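Local coordinates for protein proteasome accessory factor B/C (PafBC) (Paenarthrobacter aurescens, PDB 6SJ9) that regulates transcription in the bacterial DNA damage response, probably by binding DNA through winged helix-turn-helix domains joined to WYL domains, at residues A14-T18 and S85-P89; L22-L27 and S76-R80; A430-L434 and L465-A469. One frame throughout, in Å; residues are numbered along the deposited sequence.

Overall arrangement
From the N terminus, helix 2-17 runs into contact 1, where its C-terminal end meets the loop that follows strand 78-80. This closes a long loop of chain, and contact 2 lies wholly within it, pairing strand 22-23 with strand 78-80 in a small winged helix-turn-helix sheet. The two touch through Leu-15, which packs on Leu-27 and Tyr-79. Contact 3 follows in series, joining helix 427-441 to helix 457-469 and closing the 30-residue connection between its segments. It borders contact 1, as Leu-88 and Arg-87 bond to backbone carbonyls of helix 457-469, tying the N-terminal region to the PafC part. Contacts 2 and 3 do not touch; their nearest atoms are about 12 Å apart.

Contact 1: residues A14-T18 and S85-P89; sequences ALLNT and SNRLP. With K (potassium ion), chain C.
Leu-16, in the last turn of its helix, lays its isobutyl group against the backbone carbonyl of Asn-86 and the side chain of Leu-88. Its chi1 of -130° lies far from any staggered position and sets CG only 3.3 Å from Asn-86 O, with CD2 also close to that oxygen. The CD1 branch reaches past it and meets Leu-88 CD1 at 3.9 Å, the two leucines crossing at a slant.

The carbonyl of Leu-16 faces the loop in its turn. Asn-86 offers its CA hydrogen to Leu-16 O, with CA 3.3 Å away, and its CB sits alongside the same oxygen. That oxygen also binds a potassium ion, at 2.6 Å from Leu-16 O. Thr-18 O and Ser-85 O are ligands too, and the backbone carbonyls of Ile-81 and Lys-83 complete the five protein ligands. Cations commonly bind in this way at a helix C-terminus, where carbonyls lack helical N-H partners and the dipole is negative. The ion holds Leu-16 O and Ser-85 O 3.3 Å apart, a pair that would otherwise probably repel, and joins the C-terminal end of the helix to the loop without a direct hydrogen bond between the segments.

One water spans the other side, donating to Asn-17 OD1 at 2.7 Å and to Asn-86 O at 2.6 Å. Asn-17 ND2 is held by Glu-471, which fixes how the amide is turned.

Around this joint, Leu-15 packs on helix 24-31 and strand 78-80, Leu-88 touches Phe-58 and Ile-81, and Arg-87 NH1 bonds to the carbonyls of Phe-425 and Ala-468, the latter on helix 457-469.

Contact 2: residues L22-L27 and S76-R80; sequences LPRAVL and SARYR
In the small three-stranded sheet of an N-terminal winged helix-turn-helix, Leu-22 and Tyr-79 form an antiparallel hydrogen-bonded pair. Leu-22 N gives its hydrogen to Tyr-79 O at 2.8 Å, and the return bond, Tyr-79 N to Leu-22 O, measures 2.7 Å. Leu-22 O also receives a CA-H contact from Arg-78, and Pro-23 CA makes another to Ala-77 O at 3.2 Å.

Pro-23 follows as the N-cap of helix 24-31. The order helix 2-17, strand 22-23, helices 24-31 and 39-55, then strands 61-63 and 78-80 is that of a winged helix fold, with 78-80 the central strand.

The Tyr-79 and Leu-27 side chains cross at about a right angle, Tyr-79 CD2 lying 4.2 Å from Leu-27 CD1. Arg-24 N comes up to the edge of the tyrosine ring near its plane, and Phe-46 of helix 39-55 meets the ring edge-to-face. On the other face of the sheet Arg-78 bends at chi3 (67°), so that Pro-23 CD lies over one face of its guanidinium. Arg-24 NH1 turns to a salt bridge with Asp-39.

Contact 3: residues A430-L434 and L465-A469; sequences AAALL and LTGAA
Ala-430 and Leu-434 on one helix, Leu-465 and Ala-469 on the other, form the centre of a buried pair of helices in the PafC helix-turn-helix family region. The two axes come within 8.7 Å of each other and run roughly antiparallel, 140° between their directions, a close approach that goes with the small alanine side chains at the interface.

Apolar contacts carry most of it. Ala-430 CB points into the partner helix and meets three side chains: Ala-468 CB and Ala-469 CB, each at 3.8 Å from it, and Leu-465 CD1. That same CD1 reaches over to Leu-433 CD1, 3.9 Å away, so one branch of Leu-465 lies between two successive turns of helix 427-441. Leu-434 sends CG toward its own backbone N side (chi1 -81°), which carries its branches to the other helix: CD1 rests on Ala-469 CB at 3.7 Å, and CG lies on Leu-465 CB.

Methyl groups also touch backbone: Ala-430 CB sits 3.6 Å from Ala-469 N, and Leu-434 CD1 comes near Leu-465 O, which already accepts the helical bond from Ala-469 N.

Nothing polar bonds across the interface. Phe-425 packs on both Leu-433 and Leu-465, helix 472-476 touches Leu-434 through Ala-473, and Leu-9, Leu-12 and Leu-13 of helix 2-17 lie against Thr-466. Thr-466 OG1 hydrogen-bonds to Thr-462 O one turn back, while the Leu-434 side chain crosses that of Thr-466 at about a right angle, its CD2 3.8 Å from Thr-466 OG1.

Contact 1: residues A14-T18 and S85-P89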
ATOM      1  N   ALA A  14      11.183  16.643 -21.753  1.00 48.69           N
ATOM      2  CA  ALA A  14      12.017  17.109 -22.859  1.00 47.99           C
ATOM      3  C   ALA A  14      13.250  17.845 -22.357  1.00 49.28           C
ATOM      4  O   ALA A  14      14.348  17.709 -22.917  1.00 50.98           O
ATOM      5  CB  ALA A  14      11.192  18.032 -23.769  1.00 49.09           C
ATOM      6  N   LEU A  15      13.084  18.661 -21.315  1.00 49.25           N
ATOM      7  CA  LEU A  15      14.226  19.398 -20.806  1.00 51.67           C
ATOM      8  C   LEU A  15      15.151  18.517 -19.994  1.00 50.45           C
ATOM      9  O   LEU A  15      16.373  18.740 -19.995  1.00 51.78           O
ATOM     10  CB  LEU A  15      13.726  20.564 -19.952  1.00 56.84           C
ATOM     11  CG  LEU A  15      12.810  21.553 -20.660  1.00 58.28           C
ATOM     12  CD1 LEU A  15      12.396  22.627 -19.687  1.00 62.01           C
ATOM     13  CD2 LEU A  15      13.537  22.138 -21.862  1.00 60.92           C
ATOM     14  N   LEU A  16      14.596  17.483 -19.357  1.00 47.10           N
ATOM     15  CA  LEU A  16      15.403  16.537 -18.597  1.00 48.25           C
ATOM     16  C   LEU A  16      16.246  15.697 -19.538  1.00 52.63           C
ATOM     17  O   LEU A  16      17.416  15.403 -19.251  1.00 53.44           O
ATOM     18  CB  LEU A  16      14.476  15.664 -17.743  1.00 47.08           C
ATOM     19  CG  LEU A  16      14.709  15.452 -16.253  1.00 50.18           C
ATOM     20  CD1 LEU A  16      15.215  16.667 -15.501  1.00 51.62           C
ATOM     21  CD2 LEU A  16      13.446  14.922 -15.580  1.00 46.16           C
ATOM     22  N   ASN A  17      15.667  15.304 -20.676  1.00 51.78           N
ATOM     23  CA  ASN A  17      16.368  14.394 -21.576  1.00 58.58           C
ATOM     24  C   ASN A  17      17.620  15.029 -22.156  1.00 65.19           C
ATOM     25  O   ASN A  17      18.678  14.394 -22.194  1.00 74.86           O
ATOM     26  CB  ASN A  17      15.425  13.898 -22.658  1.00 62.56           C
ATOM     27  CG  ASN A  17      14.459  12.904 -22.104  1.00 63.68           C
ATOM     28  OD1 ASN A  17      14.789  12.199 -21.151  1.00 64.36           O
ATOM     29  ND2 ASN A  17      13.250  12.864 -22.641  1.00 65.89           N
ATOM     30  N   THR A  18      17.522  16.267 -22.633  1.00 61.50           N
ATOM     31  CA  THR A  18      18.634  16.869 -23.353  1.00 61.42           C
ATOM     32  C   THR A  18      19.815  17.111 -22.428  1.00 60.57           C
ATOM     33  O   THR A  18      19.668  17.680 -21.342  1.00 57.96           O
ATOM     34  CB  THR A  18      18.236  18.193 -23.997  1.00 62.02           C
ATOM     35  OG1 THR A  18      19.387  18.748 -24.630  1.00 61.38           O
ATOM     36  CG2 THR A  18      17.733  19.207 -22.948  1.00 62.75           C
ATOM     37  N   SER A  85      22.364  15.216 -16.122  1.00 71.72           N
ATOM     38  CA  SER A  85      21.551  14.041 -15.826  1.00 71.05           C
ATOM     39  C   SER A  85      20.156  14.156 -16.443  1.00 64.70           C
ATOM     40  O   SER A  85      19.712  15.228 -16.858  1.00 64.63           O
ATOM     41  CB  SER A  85      21.440  13.810 -14.326  1.00 75.50           C
ATOM     42  OG  SER A  85      21.052  15.004 -13.685  1.00 82.16           O
ATOM     43  N   ASN A  86      19.478  13.022 -16.547  1.00 57.66           N
ATOM     44  CA  ASN A  86      18.140  13.016 -17.096  1.00 55.01           C
ATOM     45  C   ASN A  86      17.079  12.635 -16.070  1.00 50.91           C
ATOM     46  O   ASN A  86      15.936  12.362 -16.464  1.00 46.24           O
ATOM     47  CB  ASN A  86      18.049  12.110 -18.320  1.00 59.82           C
ATOM     48  CG  ASN A  86      18.533  10.721 -18.049  1.00 67.09           C
ATOM     49  OD1 ASN A  86      18.579  10.273 -16.889  1.00 67.23           O
ATOM     50  ND2 ASN A  86      18.867   9.989 -19.133  1.00 71.29           N
ATOM     51  N   ARG A  87      17.433  12.600 -14.779  1.00 51.29           N
ATOM     52  CA  ARG A  87      16.518  12.396 -13.653  1.00 54.82           C
ATOM     53  C   ARG A  87      16.803  13.443 -12.587  1.00 55.11           C
ATOM     54  O   ARG A  87      17.891  14.002 -12.548  1.00 55.44           O
ATOM     55  CB  ARG A  87      16.681  11.028 -12.929  1.00 55.87           C
ATOM     56  CG  ARG A  87      16.329   9.828 -13.664  1.00 56.94           C
ATOM     57  CD  ARG A  87      16.073   8.640 -12.723  1.00 61.85           C
ATOM     58  NE  ARG A  87      17.108   8.318 -11.728  1.00 61.30           N
ATOM     59  CZ  ARG A  87      16.965   8.363 -10.398  1.00 56.81           C
ATOM     60  NH1 ARG A  87      15.822   8.742  -9.794  1.00 49.57           N
ATOM     61  NH2 ARG A  87      17.986   7.998  -9.650  1.00 55.66           N
ATOM     62  N   LEU A  88      15.794  13.754 -11.759  1.00 53.58           N
ATOM     63  CA  LEU A  88      15.994  14.516 -10.519  1.00 53.80           C
ATOM     64  C   LEU A  88      15.516  13.658  -9.347  1.00 52.70           C
ATOM     65  O   LEU A  88      14.347  13.725  -8.944  1.00 53.79           O
ATOM     66  CB  LEU A  88      15.257  15.849 -10.598  1.00 53.18           C
ATOM     67  CG  LEU A  88      16.013  16.822 -11.528  1.00 55.52           C
ATOM     68  CD1 LEU A  88      15.143  18.000 -11.849  1.00 54.56           C
ATOM     69  CD2 LEU A  88      17.347  17.328 -10.950  1.00 57.21           C
ATOM     70  N   PRO A  89      16.399  12.865  -8.741  1.00 52.69           N
ATOM     71  CA  PRO A  89      15.952  11.888  -7.726  1.00 49.15           C
ATOM     72  C   PRO A  89      15.412  12.507  -6.454  1.00 49.46           C
ATOM     73  O   PRO A  89      14.662  11.822  -5.712  1.00 48.08           O
ATOM     74  CB  PRO A  89      17.236  11.091  -7.414  1.00 49.89           C
ATOM     75  CG  PRO A  89      18.156  11.389  -8.516  1.00 53.03           C
ATOM     76  CD  PRO A  89      17.827  12.740  -9.053  1.00 52.21           C
TER
HETATM   77  K     K C 701      19.248  17.139 -18.621  1.00 52.89           K
HETATM   78  O   HOH W   1      15.081  11.142 -18.654  1.00 57.01           O

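Contact 2: residues L22-L27 and S76-R80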
ATOM      1  N   LEU A  22      17.796  22.440 -25.282  1.00 71.31           N
ATOM      2  CA  LEU A  22      16.935  22.544 -26.440  1.00 69.73           C
ATOM      3  C   LEU A  22      16.592  23.999 -26.687  1.00 72.99           C
ATOM      4  O   LEU A  22      16.190  24.709 -25.750  1.00 71.58           O
ATOM      5  CB  LEU A  22      15.641  21.754 -26.227  1.00 65.59           C
ATOM      6  CG  LEU A  22      15.791  20.236 -26.190  1.00 63.58           C
ATOM      7  CD1 LEU A  22      14.438  19.568 -26.030  1.00 58.51           C
ATOM      8  CD2 LEU A  22      16.524  19.777 -27.426  1.00 65.54           C
ATOM      9  N   PRO A  23      16.671  24.454 -27.934  1.00 76.61           N
ATOM     10  CA  PRO A  23      16.246  25.823 -28.254  1.00 82.33           C
ATOM     11  C   PRO A  23      14.727  25.893 -28.362  1.00 81.57           C
ATOM     12  O   PRO A  23      14.045  24.881 -28.529  1.00 74.27           O
ATOM     13  CB  PRO A  23      16.933  26.115 -29.598  1.00 82.97           C
ATOM     14  CG  PRO A  23      17.090  24.727 -30.240  1.00 79.91           C
ATOM     15  CD  PRO A  23      17.198  23.718 -29.098  1.00 75.00           C
ATOM     16  N   ARG A  24      14.204  27.123 -28.268  1.00 89.16           N
ATOM     17  CA  ARG A  24      12.754  27.304 -28.207  1.00 88.76           C
ATOM     18  C   ARG A  24      12.039  26.719 -29.417  1.00 83.81           C
ATOM     19  O   ARG A  24      10.917  26.205 -29.281  1.00 79.72           O
ATOM     20  CB  ARG A  24      12.389  28.788 -28.132  1.00 97.75           C
ATOM     21  CG  ARG A  24      10.888  28.971 -27.988  1.00103.19           C
ATOM     22  CD  ARG A  24      10.415  30.378 -28.296  1.00109.58           C
ATOM     23  NE  ARG A  24      10.629  31.330 -27.225  1.00114.16           N
ATOM     24  CZ  ARG A  24      10.197  32.581 -27.279  1.00118.47           C
ATOM     25  NH1 ARG A  24       9.539  32.999 -28.352  1.00119.45           N
ATOM     26  NH2 ARG A  24      10.408  33.402 -26.261  1.00121.46           N
ATOM     27  N   ALA A  25      12.668  26.784 -30.598  1.00 83.84           N
ATOM     28  CA  ALA A  25      12.045  26.259 -31.807  1.00 84.38           C
ATOM     29  C   ALA A  25      11.790  24.762 -31.702  1.00 81.56           C
ATOM     30  O   ALA A  25      10.734  24.273 -32.118  1.00 84.12           O
ATOM     31  CB  ALA A  25      12.917  26.575 -33.024  1.00 86.62           C
ATOM     32  N   VAL A  26      12.751  24.012 -31.167  1.00 77.76           N
ATOM     33  CA  VAL A  26      12.558  22.570 -31.030  1.00 74.94           C
ATOM     34  C   VAL A  26      11.472  22.270 -29.994  1.00 74.39           C
ATOM     35  O   VAL A  26      10.642  21.370 -30.189  1.00 72.80           O
ATOM     36  CB  VAL A  26      13.895  21.887 -30.685  1.00 74.35           C
ATOM     37  CG1 VAL A  26      13.684  20.410 -30.472  1.00 71.14           C
ATOM     38  CG2 VAL A  26      14.924  22.134 -31.784  1.00 77.40           C
ATOM     39  N   LEU A  27      11.468  23.001 -28.868  1.00 75.41           N
ATOM     40  CA  LEU A  27      10.452  22.771 -27.844  1.00 75.80           C
ATOM     41  C   LEU A  27       9.053  23.004 -28.384  1.00 77.86           C
ATOM     42  O   LEU A  27       8.115  22.284 -28.025  1.00 76.02           O
ATOM     43  CB  LEU A  27      10.687  23.663 -26.628  1.00 76.99           C
ATOM     44  CG  LEU A  27      11.902  23.323 -25.781  1.00 77.94           C
ATOM     45  CD1 LEU A  27      11.955  24.197 -24.522  1.00 78.62           C
ATOM     46  CD2 LEU A  27      11.821  21.862 -25.422  1.00 76.28           C
ATOM     47  N   SER A  76      18.069  32.616 -29.580  1.00136.31           N
ATOM     48  CA  SER A  76      19.359  31.947 -29.543  1.00134.12           C
ATOM     49  C   SER A  76      19.536  31.086 -28.296  1.00130.50           C
ATOM     50  O   SER A  76      20.574  30.433 -28.154  1.00131.87           O
ATOM     51  CB  SER A  76      20.490  32.984 -29.628  1.00139.90           C
ATOM     52  OG  SER A  76      20.472  33.870 -28.519  1.00142.25           O
ATOM     53  N   ALA A  77      18.550  31.051 -27.406  1.00127.21           N
ATOM     54  CA  ALA A  77      18.701  30.384 -26.123  1.00112.28           C
ATOM     55  C   ALA A  77      18.333  28.907 -26.212  1.00 96.34           C
ATOM     56  O   ALA A  77      17.468  28.500 -26.994  1.00 91.96           O
ATOM     57  CB  ALA A  77      17.842  31.062 -25.057  1.00104.30           C
ATOM     58  N   ARG A  78      19.035  28.109 -25.410  1.00 83.63           N
ATOM     59  CA  ARG A  78      18.782  26.685 -25.225  1.00 78.82           C
ATOM     60  C   ARG A  78      18.442  26.430 -23.750  1.00 73.04           C
ATOM     61  O   ARG A  78      18.967  27.106 -22.857  1.00 73.87           O
ATOM     62  CB  ARG A  78      19.971  25.863 -25.719  1.00 84.18           C
ATOM     63  CG  ARG A  78      20.394  26.310 -27.124  1.00 91.84           C
ATOM     64  CD  ARG A  78      21.797  25.886 -27.495  1.00 98.68           C
ATOM     65  NE  ARG A  78      21.879  24.431 -27.627  1.00101.04           N
ATOM     66  CZ  ARG A  78      21.720  23.765 -28.772  1.00102.36           C
ATOM     67  NH1 ARG A  78      21.469  24.416 -29.907  1.00101.84           N
ATOM     68  NH2 ARG A  78      21.808  22.439 -28.777  1.00102.50           N
ATOM     69  N   TYR A  79      17.522  25.498 -23.496  1.00 65.62           N
ATOM     70  CA  TYR A  79      16.996  25.251 -22.153  1.00 64.90           C
ATOM     71  C   TYR A  79      17.172  23.798 -21.730  1.00 62.90           C
ATOM     72  O   TYR A  79      17.102  22.892 -22.562  1.00 65.94           O
ATOM     73  CB  TYR A  79      15.510  25.587 -22.062  1.00 58.58           C
ATOM     74  CG  TYR A  79      15.141  26.980 -22.478  1.00 61.03           C
ATOM     75  CD1 TYR A  79      15.213  28.040 -21.578  1.00 61.85           C
ATOM     76  CD2 TYR A  79      14.716  27.248 -23.776  1.00 61.43           C
ATOM     77  CE1 TYR A  79      14.853  29.317 -21.953  1.00 64.86           C
ATOM     78  CE2 TYR A  79      14.368  28.551 -24.166  1.00 66.37           C
ATOM     79  CZ  TYR A  79      14.433  29.573 -23.245  1.00 69.97           C
ATOM     80  OH  TYR A  79      14.092  30.871 -23.616  1.00 78.44           O
ATOM     81  N   ARG A  80      17.405  23.580 -20.436  1.00 60.04           N
ATOM     82  CA  ARG A  80      17.502  22.212 -19.932  1.00 60.98           C
ATOM     83  C   ARG A  80      17.252  22.189 -18.435  1.00 58.65           C
ATOM     84  O   ARG A  80      17.333  23.209 -17.745  1.00 55.97           O
ATOM     85  CB  ARG A  80      18.853  21.569 -20.234  1.00 66.66           C
ATOM     86  CG  ARG A  80      19.934  21.940 -19.301  1.00 71.34           C
ATOM     87  CD  ARG A  80      21.252  21.286 -19.713  1.00 75.00           C
ATOM     88  NE  ARG A  80      22.348  21.792 -18.883  1.00 79.37           N
ATOM     89  CZ  ARG A  80      23.614  21.385 -18.958  1.00 83.75           C
ATOM     90  NH1 ARG A  80      23.967  20.449 -19.838  1.00 83.08           N
ATOM     91  NH2 ARG A  80      24.525  21.927 -18.153  1.00 87.84           N
TER

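Contact 3: residues A430-L434 and L465-A469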
ATOM      1  N   ALA A 430      10.394   5.570  -8.222  1.00 41.37           N
ATOM      2  CA  ALA A 430       9.570   6.641  -8.780  1.00 44.12           C
ATOM      3  C   ALA A 430       8.588   6.091  -9.816  1.00 42.59           C
ATOM      4  O   ALA A 430       7.412   6.462  -9.814  1.00 44.20           O
ATOM      5  CB  ALA A 430      10.455   7.720  -9.410  1.00 40.15           C
ATOM      6  N   ALA A 431       9.052   5.189 -10.692  1.00 40.20           N
ATOM      7  CA  ALA A 431       8.168   4.615 -11.695  1.00 41.93           C
ATOM      8  C   ALA A 431       7.056   3.819 -11.037  1.00 42.25           C
ATOM      9  O   ALA A 431       5.890   3.914 -11.450  1.00 44.02           O
ATOM     10  CB  ALA A 431       8.931   3.706 -12.677  1.00 42.89           C
ATOM     11  N   ALA A 432       7.393   3.021 -10.022  1.00 41.44           N
ATOM     12  CA  ALA A 432       6.358   2.225  -9.344  1.00 41.50           C
ATOM     13  C   ALA A 432       5.284   3.128  -8.770  1.00 44.55           C
ATOM     14  O   ALA A 432       4.082   2.893  -8.946  1.00 42.68           O
ATOM     15  CB  ALA A 432       6.978   1.371  -8.229  1.00 39.16           C
ATOM     16  N   LEU A 433       5.719   4.192  -8.085  1.00 43.36           N
ATOM     17  CA  LEU A 433       4.792   5.123  -7.469  1.00 41.58           C
ATOM     18  C   LEU A 433       3.954   5.866  -8.520  1.00 39.51           C
ATOM     19  O   LEU A 433       2.758   6.110  -8.298  1.00 40.24           O
ATOM     20  CB  LEU A 433       5.579   6.101  -6.586  1.00 43.81           C
ATOM     21  CG  LEU A 433       6.193   5.504  -5.303  1.00 42.76           C
ATOM     22  CD1 LEU A 433       7.187   6.469  -4.763  1.00 48.91           C
ATOM     23  CD2 LEU A 433       5.114   5.268  -4.311  1.00 38.10           C
ATOM     24  N   LEU A 434       4.558   6.228  -9.661  1.00 33.19           N
ATOM     25  CA  LEU A 434       3.813   6.883 -10.736  1.00 37.65           C
ATOM     26  C   LEU A 434       2.707   6.003 -11.257  1.00 40.67           C
ATOM     27  O   LEU A 434       1.694   6.494 -11.747  1.00 39.70           O
ATOM     28  CB  LEU A 434       4.717   7.242 -11.908  1.00 38.82           C
ATOM     29  CG  LEU A 434       5.458   8.531 -11.637  1.00 45.23           C
ATOM     30  CD1 LEU A 434       6.601   8.722 -12.626  1.00 46.64           C
ATOM     31  CD2 LEU A 434       4.416   9.685 -11.730  1.00 40.32           C
ATOM     32  N   LEU A 465       7.314  13.382  -8.945  1.00 39.11           N
ATOM     33  CA  LEU A 465       7.805  12.021  -9.131  1.00 37.59           C
ATOM     34  C   LEU A 465       8.163  11.752 -10.586  1.00 41.14           C
ATOM     35  O   LEU A 465       9.012  10.893 -10.854  1.00 42.55           O
ATOM     36  CB  LEU A 465       6.787  10.993  -8.656  1.00 39.24           C
ATOM     37  CG  LEU A 465       6.853  10.567  -7.188  1.00 40.50           C
ATOM     38  CD1 LEU A 465       7.995   9.611  -7.013  1.00 47.34           C
ATOM     39  CD2 LEU A 465       7.112  11.778  -6.339  1.00 39.88           C
ATOM     40  N   THR A 466       7.511  12.455 -11.531  1.00 38.57           N
ATOM     41  CA  THR A 466       7.881  12.339 -12.938  1.00 42.88           C
ATOM     42  C   THR A 466       9.331  12.773 -13.152  1.00 47.67           C
ATOM     43  O   THR A 466      10.074  12.136 -13.903  1.00 48.29           O
ATOM     44  CB  THR A 466       6.952  13.195 -13.805  1.00 43.51           C
ATOM     45  OG1 THR A 466       5.612  12.689 -13.748  1.00 38.26           O
ATOM     46  CG2 THR A 466       7.401  13.224 -15.287  1.00 40.39           C
ATOM     47  N   GLY A 467       9.748  13.846 -12.487  1.00 47.77           N
ATOM     48  CA  GLY A 467      11.128  14.277 -12.582  1.00 47.95           C
ATOM     49  C   GLY A 467      12.079  13.260 -11.989  1.00 50.54           C
ATOM     50  O   GLY A 467      13.216  13.140 -12.437  1.00 50.76           O
ATOM     51  N   ALA A 468      11.607  12.477 -11.010  1.00 46.79           N
ATOM     52  CA  ALA A 468      12.460  11.478 -10.403  1.00 45.83           C
ATOM     53  C   ALA A 468      12.514  10.201 -11.219  1.00 47.30           C
ATOM     54  O   ALA A 468      13.508   9.483 -11.151  1.00 51.37           O
ATOM     55  CB  ALA A 468      11.972  11.212  -8.977  1.00 43.66           C
ATOM     56  N   ALA A 469      11.521   9.946 -12.048  1.00 42.40           N
ATOM     57  CA  ALA A 469      11.584   8.779 -12.896  1.00 45.12           C
ATOM     58  C   ALA A 469      12.295   9.050 -14.205  1.00 49.80           C
ATOM     59  O   ALA A 469      12.743   8.100 -14.842  1.00 51.55           O
ATOM     60  CB  ALA A 469      10.192   8.230 -13.203  1.00 39.26           C
TER